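Local atomic coordinates of Non-fluorescent flavoprotein (Photobacterium phosphoreum, PDB entry 1FVP), a protein that forms a homodimer of the bacterial luciferase family and binds two flavin mononucleotides per subunit, each with an attached myristate. Residues L29-I34 with N208-V213; H131-E136 with E202-Q207. All coordinates share one frame; numbering follows the deposited sequence.

Contact 1 (L29-I34 with N208-V213); sequences LETLRI and NKKKSV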
loop_
_atom_site.group_PDB
_atom_site.type_symbol
_atom_site.label_atom_id
_atom_site.label_comp_id
_atom_site.label_asym_id
_atom_site.label_seq_id
_atom_site.Cartn_x
_atom_site.Cartn_y
_atom_site.Cartn_z
ATOM N N LEU A 29 4.620 -14.942 6.561
ATOM C CA LEU A 29 3.223 -15.086 7.056
ATOM C C LEU A 29 3.217 -15.088 8.585
ATOM O O LEU A 29 2.240 -14.760 9.287
ATOM C CB LEU A 29 2.663 -16.308 6.371
ATOM C CG LEU A 29 1.392 -16.293 5.559
ATOM C CD1 LEU A 29 1.455 -15.371 4.346
ATOM C CD2 LEU A 29 1.184 -17.719 5.033
ATOM N N GLU A 30 4.370 -15.437 9.133
ATOM C CA GLU A 30 4.628 -15.509 10.575
ATOM C C GLU A 30 4.925 -14.108 11.110
ATOM O O GLU A 30 4.533 -13.768 12.225
ATOM C CB GLU A 30 5.853 -16.356 10.904
ATOM C CG GLU A 30 5.691 -17.416 11.983
ATOM C CD GLU A 30 5.377 -16.872 13.346
ATOM O OE1 GLU A 30 6.219 -16.232 13.957
ATOM O OE2 GLU A 30 4.227 -17.153 13.744
ATOM N N THR A 31 5.620 -13.367 10.259
ATOM C CA THR A 31 6.015 -11.990 10.513
ATOM C C THR A 31 4.720 -11.177 10.655
ATOM O O THR A 31 4.690 -10.177 11.373
ATOM C CB THR A 31 6.891 -11.334 9.375
ATOM O OG1 THR A 31 7.790 -12.322 8.787
ATOM C CG2 THR A 31 7.671 -10.098 9.845
ATOM N N LEU A 32 3.696 -11.621 9.939
ATOM C CA LEU A 32 2.372 -10.989 9.911
ATOM C C LEU A 32 1.523 -11.475 11.089
ATOM O O LEU A 32 0.662 -10.719 11.580
ATOM C CB LEU A 32 1.672 -11.293 8.589
ATOM C CG LEU A 32 2.118 -10.637 7.304
ATOM C CD1 LEU A 32 1.395 -11.252 6.108
ATOM C CD2 LEU A 32 1.844 -9.146 7.362
ATOM N N ARG A 33 1.788 -12.735 11.450
ATOM C CA ARG A 33 1.027 -13.329 12.565
ATOM C C ARG A 33 1.251 -12.504 13.833
ATOM O O ARG A 33 0.281 -12.101 14.499
ATOM C CB ARG A 33 1.340 -14.801 12.813
ATOM C CG ARG A 33 0.395 -15.422 13.848
ATOM C CD ARG A 33 0.828 -16.782 14.286
ATOM N NE ARG A 33 2.158 -16.762 14.858
ATOM C CZ ARG A 33 2.461 -16.157 16.010
ATOM N NH1 ARG A 33 1.552 -15.559 16.772
ATOM N NH2 ARG A 33 3.760 -16.141 16.357
ATOM N N ILE A 34 2.523 -12.275 14.118
ATOM C CA ILE A 34 2.926 -11.509 15.315
ATOM C C ILE A 34 2.161 -10.190 15.306
ATOM O O ILE A 34 1.463 -9.814 16.257
ATOM C CB ILE A 34 4.483 -11.350 15.339
ATOM C CG1 ILE A 34 5.070 -12.739 15.022
ATOM C CG2 ILE A 34 4.993 -10.739 16.656
ATOM C CD1 ILE A 34 6.601 -12.909 15.088
ATOM N N ASN A 208 11.953 -18.066 15.822
ATOM C CA ASN A 208 11.879 -17.780 17.261
ATOM C C ASN A 208 12.664 -16.544 17.669
ATOM O O ASN A 208 12.182 -15.879 18.618
ATOM C CB ASN A 208 12.185 -18.987 18.151
ATOM C CG ASN A 208 10.833 -19.641 18.470
ATOM O OD1 ASN A 208 10.063 -19.098 19.286
ATOM N ND2 ASN A 208 10.613 -20.750 17.765
ATOM N N LYS A 209 13.778 -16.299 17.007
ATOM C CA LYS A 209 14.554 -15.092 17.359
ATOM C C LYS A 209 13.567 -13.945 17.080
ATOM O O LYS A 209 13.122 -13.328 18.044
ATOM C CB LYS A 209 15.783 -14.773 16.559
ATOM C CG LYS A 209 16.813 -13.928 17.287
ATOM C CD LYS A 209 18.190 -14.110 16.658
ATOM C CE LYS A 209 18.247 -13.849 15.174
ATOM N NZ LYS A 209 19.596 -14.128 14.593
ATOM N N LYS A 210 13.303 -13.833 15.789
ATOM C CA LYS A 210 12.406 -12.825 15.199
ATOM C C LYS A 210 11.138 -12.600 16.008
ATOM O O LYS A 210 10.845 -11.424 16.346
ATOM C CB LYS A 210 12.118 -13.071 13.732
ATOM C CG LYS A 210 10.845 -12.402 13.223
ATOM C CD LYS A 210 10.754 -12.451 11.708
ATOM C CE LYS A 210 9.934 -13.615 11.185
ATOM N NZ LYS A 210 10.288 -13.861 9.753
ATOM N N LYS A 211 10.415 -13.654 16.345
ATOM C CA LYS A 211 9.194 -13.461 17.154
ATOM C C LYS A 211 9.592 -12.820 18.478
ATOM O O LYS A 211 8.822 -12.015 19.011
ATOM C CB LYS A 211 8.390 -14.726 17.390
ATOM C CG LYS A 211 7.345 -14.629 18.491
ATOM C CD LYS A 211 6.765 -15.962 18.909
ATOM C CE LYS A 211 7.806 -16.931 19.409
ATOM N NZ LYS A 211 8.398 -16.592 20.736
ATOM N N SER A 212 10.763 -13.139 18.989
ATOM C CA SER A 212 11.219 -12.592 20.277
ATOM C C SER A 212 11.733 -11.179 20.206
ATOM O O SER A 212 11.557 -10.417 21.181
ATOM C CB SER A 212 12.191 -13.539 20.963
ATOM O OG SER A 212 11.393 -14.634 21.434
ATOM N N VAL A 213 12.353 -10.846 19.090
ATOM C CA VAL A 213 12.873 -9.495 18.869
ATOM C C VAL A 213 11.690 -8.575 18.513
ATOM O O VAL A 213 11.898 -7.358 18.478
ATOM C CB VAL A 213 13.911 -9.412 17.743
ATOM C CG1 VAL A 213 15.159 -8.679 18.227
ATOM C CG2 VAL A 213 14.222 -10.721 17.075
#

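Contact 2 (H131-E136 with E202-Q207); sequences HVNVNE and ESMQDQ. With FMA (6-(3-tetradecanoic acid) flavine mononucleotide), chain D.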
loop_
_atom_site.group_PDB
_atom_site.type_symbol
_atom_site.label_atom_id
_atom_site.label_comp_id
_atom_site.label_asym_id
_atom_site.label_seq_id
_atom_site.Cartn_x
_atom_site.Cartn_y
_atom_site.Cartn_z
ATOM N N HIS A 131 16.187 -2.669 7.332
ATOM C CA HIS A 131 16.340 -4.109 7.287
ATOM C C HIS A 131 16.928 -4.652 8.580
ATOM O O HIS A 131 18.111 -5.043 8.525
ATOM C CB HIS A 131 17.319 -4.553 6.146
ATOM C CG HIS A 131 16.586 -5.372 5.150
ATOM N ND1 HIS A 131 16.429 -5.118 3.821
ATOM C CD2 HIS A 131 15.888 -6.518 5.400
ATOM C CE1 HIS A 131 15.683 -6.086 3.291
ATOM N NE2 HIS A 131 15.329 -6.936 4.215
ATOM N N VAL A 132 16.222 -4.692 9.678
ATOM C CA VAL A 132 16.758 -5.225 10.942
ATOM C C VAL A 132 17.172 -6.693 10.869
ATOM O O VAL A 132 16.651 -7.514 10.083
ATOM C CB VAL A 132 15.688 -5.024 12.039
ATOM C CG1 VAL A 132 15.882 -5.882 13.267
ATOM C CG2 VAL A 132 15.635 -3.561 12.452
ATOM N N ASN A 133 18.109 -7.024 11.743
ATOM C CA ASN A 133 18.641 -8.397 11.905
ATOM C C ASN A 133 19.392 -8.383 13.241
ATOM O O ASN A 133 20.518 -7.906 13.200
ATOM C CB ASN A 133 19.503 -8.856 10.750
ATOM C CG ASN A 133 20.080 -10.234 10.978
ATOM O OD1 ASN A 133 20.465 -10.527 12.099
ATOM N ND2 ASN A 133 20.140 -11.089 9.969
ATOM N N VAL A 134 18.772 -8.882 14.274
ATOM C CA VAL A 134 19.366 -8.885 15.616
ATOM C C VAL A 134 19.916 -10.221 16.074
ATOM O O VAL A 134 19.157 -11.195 16.224
ATOM C CB VAL A 134 18.283 -8.335 16.587
ATOM C CG1 VAL A 134 18.373 -8.848 18.015
ATOM C CG2 VAL A 134 18.269 -6.817 16.580
ATOM N N ASN A 135 21.195 -10.266 16.378
ATOM C CA ASN A 135 21.812 -11.535 16.867
ATOM C C ASN A 135 22.913 -11.130 17.830
ATOM O O ASN A 135 23.832 -10.379 17.429
ATOM C CB ASN A 135 22.124 -12.329 15.633
ATOM C CG ASN A 135 23.247 -13.324 15.729
ATOM O OD1 ASN A 135 23.331 -14.165 16.636
ATOM N ND2 ASN A 135 24.130 -13.200 14.738
ATOM N N GLU A 136 22.810 -11.593 19.069
ATOM C CA GLU A 136 23.755 -11.278 20.151
ATOM C C GLU A 136 25.202 -11.361 19.673
ATOM O O GLU A 136 26.099 -10.686 20.207
ATOM C CB GLU A 136 23.623 -12.093 21.414
ATOM C CG GLU A 136 22.447 -12.002 22.355
ATOM C CD GLU A 136 22.112 -10.762 23.122
ATOM O OE1 GLU A 136 22.704 -10.334 24.115
ATOM O OE2 GLU A 136 21.098 -10.174 22.640
ATOM N N GLU A 202 13.039 -9.607 8.037
ATOM C CA GLU A 202 13.058 -10.835 7.248
ATOM C C GLU A 202 14.420 -11.367 6.894
ATOM O O GLU A 202 14.456 -12.306 6.059
ATOM C CB GLU A 202 12.336 -10.705 5.906
ATOM C CG GLU A 202 10.862 -10.471 5.733
ATOM C CD GLU A 202 9.973 -11.177 6.712
ATOM O OE1 GLU A 202 9.693 -10.767 7.825
ATOM O OE2 GLU A 202 9.542 -12.242 6.230
ATOM N N SER A 203 15.479 -10.816 7.423
ATOM C CA SER A 203 16.798 -11.399 7.019
ATOM C C SER A 203 16.985 -12.559 7.982
ATOM O O SER A 203 17.652 -13.541 7.667
ATOM C CB SER A 203 17.869 -10.357 7.046
ATOM O OG SER A 203 17.468 -9.212 7.803
ATOM N N MET A 204 16.342 -12.417 9.116
ATOM C CA MET A 204 16.283 -13.266 10.287
ATOM C C MET A 204 15.562 -14.596 10.082
ATOM O O MET A 204 14.329 -14.666 10.186
ATOM C CB MET A 204 15.576 -12.582 11.469
ATOM C CG MET A 204 16.326 -11.373 11.966
ATOM S SD MET A 204 15.839 -11.195 13.707
ATOM C CE MET A 204 14.546 -9.965 13.605
ATOM N N GLN A 205 16.398 -15.590 9.878
ATOM C CA GLN A 205 15.968 -16.961 9.643
ATOM C C GLN A 205 15.396 -17.628 10.886
ATOM O O GLN A 205 14.344 -18.279 10.770
ATOM C CB GLN A 205 17.070 -17.847 9.052
ATOM C CG GLN A 205 17.405 -17.608 7.588
ATOM C CD GLN A 205 18.569 -18.465 7.130
ATOM O OE1 GLN A 205 18.681 -19.653 7.460
ATOM N NE2 GLN A 205 19.477 -17.868 6.357
ATOM N N ASP A 206 16.048 -17.516 12.002
ATOM C CA ASP A 206 15.565 -18.200 13.228
ATOM C C ASP A 206 14.244 -17.625 13.706
ATOM O O ASP A 206 14.236 -16.848 14.680
ATOM C CB ASP A 206 16.699 -18.215 14.248
ATOM C CG ASP A 206 16.303 -18.843 15.566
ATOM O OD1 ASP A 206 15.137 -19.223 15.784
ATOM O OD2 ASP A 206 17.235 -18.944 16.398
ATOM N N GLN A 207 13.151 -18.019 13.084
ATOM C CA GLN A 207 11.829 -17.503 13.439
ATOM C C GLN A 207 11.750 -17.150 14.905
ATOM O O GLN A 207 11.543 -15.951 15.204
ATOM C CB GLN A 207 10.673 -18.342 12.946
ATOM C CG GLN A 207 9.926 -17.680 11.800
ATOM C CD GLN A 207 10.791 -17.397 10.603
ATOM O OE1 GLN A 207 11.013 -18.225 9.722
ATOM N NE2 GLN A 207 11.333 -16.188 10.525
HETATM N N1 FMA D . 12.811 10.530 21.329
HETATM C C2 FMA D . 11.532 10.761 21.028
HETATM O O2 FMA D . 11.006 11.784 20.797
HETATM N N3 FMA D . 10.608 9.637 20.955
HETATM C C4 FMA D . 11.027 8.378 21.190
HETATM O O4 FMA D . 10.220 7.476 21.125
HETATM C C4A FMA D . 12.401 8.154 21.516
HETATM N N5 FMA D . 12.910 6.974 21.764
HETATM C C5A FMA D . 14.187 6.701 22.078
HETATM C C6 FMA D . 14.640 5.408 22.325
HETATM C C7 FMA D . 15.965 5.232 22.637
HETATM C C7M FMA D . 16.596 3.826 22.927
HETATM C C8 FMA D . 16.878 6.347 22.721
HETATM C C8M FMA D . 18.326 6.205 23.061
HETATM C C9 FMA D . 16.393 7.614 22.474
HETATM C C9A FMA D . 15.091 7.854 22.148
HETATM N N10 FMA D . 14.545 9.102 21.881
HETATM C C10 FMA D . 13.273 9.357 21.577
HETATM C C1B FMA D . 15.445 10.339 21.935
HETATM C C2B FMA D . 14.986 11.534 20.995
HETATM O O2B FMA D . 16.186 11.813 20.297
HETATM C C3B FMA D . 14.490 12.681 21.846
HETATM O "O3'" FMA D . 14.102 12.244 23.110
HETATM C C4B FMA D . 13.350 13.509 21.243
HETATM O "O4'" FMA D . 13.742 14.064 19.937
HETATM C C5B FMA D . 12.986 14.697 22.176
HETATM O "O5'" FMA D . 13.180 15.979 21.327
HETATM P P FMA D . 13.992 17.283 21.696
HETATM O O1P FMA D . 13.104 17.834 22.867
HETATM O O2P FMA D . 15.310 16.875 22.141
HETATM O O3P FMA D . 14.125 18.040 20.548
HETATM C "C1'" FMA D . 12.313 3.043 23.889
HETATM O "O1'" FMA D . 13.406 2.430 24.193
HETATM O "O2'" FMA D . 11.306 2.849 24.578
HETATM C "C2'" FMA D . 12.557 4.370 23.249
HETATM C "C3'" FMA D . 13.673 4.305 22.197
HETATM C "C4'" FMA D . 13.037 4.129 20.851
HETATM C "C5'" FMA D . 12.874 2.746 20.266
HETATM C "C6'" FMA D . 13.265 2.661 18.812
HETATM C "C7'" FMA D . 12.532 1.551 18.071
HETATM C "C8'" FMA D . 13.362 0.482 17.499
HETATM C "C9'" FMA D . 13.851 0.590 16.064
HETATM C C11 FMA D . 14.963 -0.358 15.737
HETATM C C12 FMA D . 15.018 -1.744 16.267
HETATM C C13 FMA D . 16.087 -2.676 15.806
HETATM C C14 FMA D . 16.050 -4.074 16.335
HETATM C C15 FMA D . 15.759 -4.191 17.804
#

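Contact 1 (L29-I34 with N208-V213)
Lys210 is the first residue of 208-213 to meet 29-34. It crosses the gap as a long side chain whose CG stands anti to the backbone N (chi1 159°) and whose chain bends at chi3. Its ammonium donates to Thr31, with Lys210 NZ to Thr31 OG1 at 3.1 Å, and the two side chains meet at about a right angle. Glu202 OE1 and Asn27 O are both within bonding distance of that hydroxyl, Glu202 being the stronger partner; the carboxylate forms a long, weak ion pair with the same lysine. The polar junction is thus shared by three parts of the chain.

The packing joins the helix after strand 6-11 to the C-terminal helix after strand 195-199, strands paired in parallel in the alpha/beta fold of the luciferase family. The axes of helix segments 29-34 and 208-213 approach to 10.3 Å and are inclined by 27°, close to parallel.

At Lys211 the contact turns apolar. Ile34 reaches over with its CD1, which lies 3.4 Å from Lys211 CB, and the CA atoms of Ile34 and Lys211 are 6.8 Å apart. Further out, Lys211 CD lies at the edge of the Arg33 guanidinium, 3.9 Å from Arg33 NH2. Asp38 pairs with that guanidinium through NH1.

Contact 2 (H131-E136 with E202-Q207)
Met204 lies against Asn133 where strand 126-134 meets the loop that leads from strand 195-199 to the C-terminal helix. These neighbouring parallel strands belong to the central sheet of the luciferase-like alpha/beta fold, and the contact sits at their C-terminal ends. The closest CA atoms, those of Asn133 and Met204, are 5.6 Å apart.

From CB, the methionine sends CG to the side anti to its carbonyl carbon (chi1 -64°), which directs it at the strand backbone. Met204 CG rests 3.8 Å from Asn133 CA and 4.0 Å from Asn133 CG. The two side chains slide past each other in opposite directions. Next along the chain, Met204 SD comes to 3.8 Å from the backbone N of Val134. A bend at chi3 (-97°) then carries Met204 CE to its apolar partner, Val132 CG1, at 4.3 Å. Val213 and Lys210 of helix 207-227 also touch this side chain.

Ser203 fills the adjoining position, its CB directed at the strand. The hydroxyl Ser203 OG lies 3.0 Å from Val132 O, and Asn133 CB packs on Ser203 OG. Leu145 of helix 138-155 touches the serine as well.

Val132 and Val134 belong to a pocket for the flavin carrying a tetradecanoic acid on C6, and both present methyls to the end of its fatty chain. Val132 CG2 approaches ligand atom C13 to 3.5 Å, while Val134 CG2 meets ligand atom C14 at the same 3.5 Å.

After strand 6-11 the chain enters helix 23-38, whose residues 29-34 pair with a segment 174 residues further on. Strand 126-134 follows inside that span and supplies the first half of contact 2, whose second half, the loop 202-207, closes a 66-residue separation. The chain then enters helix 207-227, where 208-213 completes contact 1, so contact 2 is nested within the larger loop. Their centres are about 10 Å apart. Direct contacts join them: Glu202 of contact 2 reaches Thr31 of contact 1, and Val213 CG1 packs 3.2 Å from Val134 CG1. Together they tie the N-terminal and C-terminal helices to the C-terminal ends of the central strands.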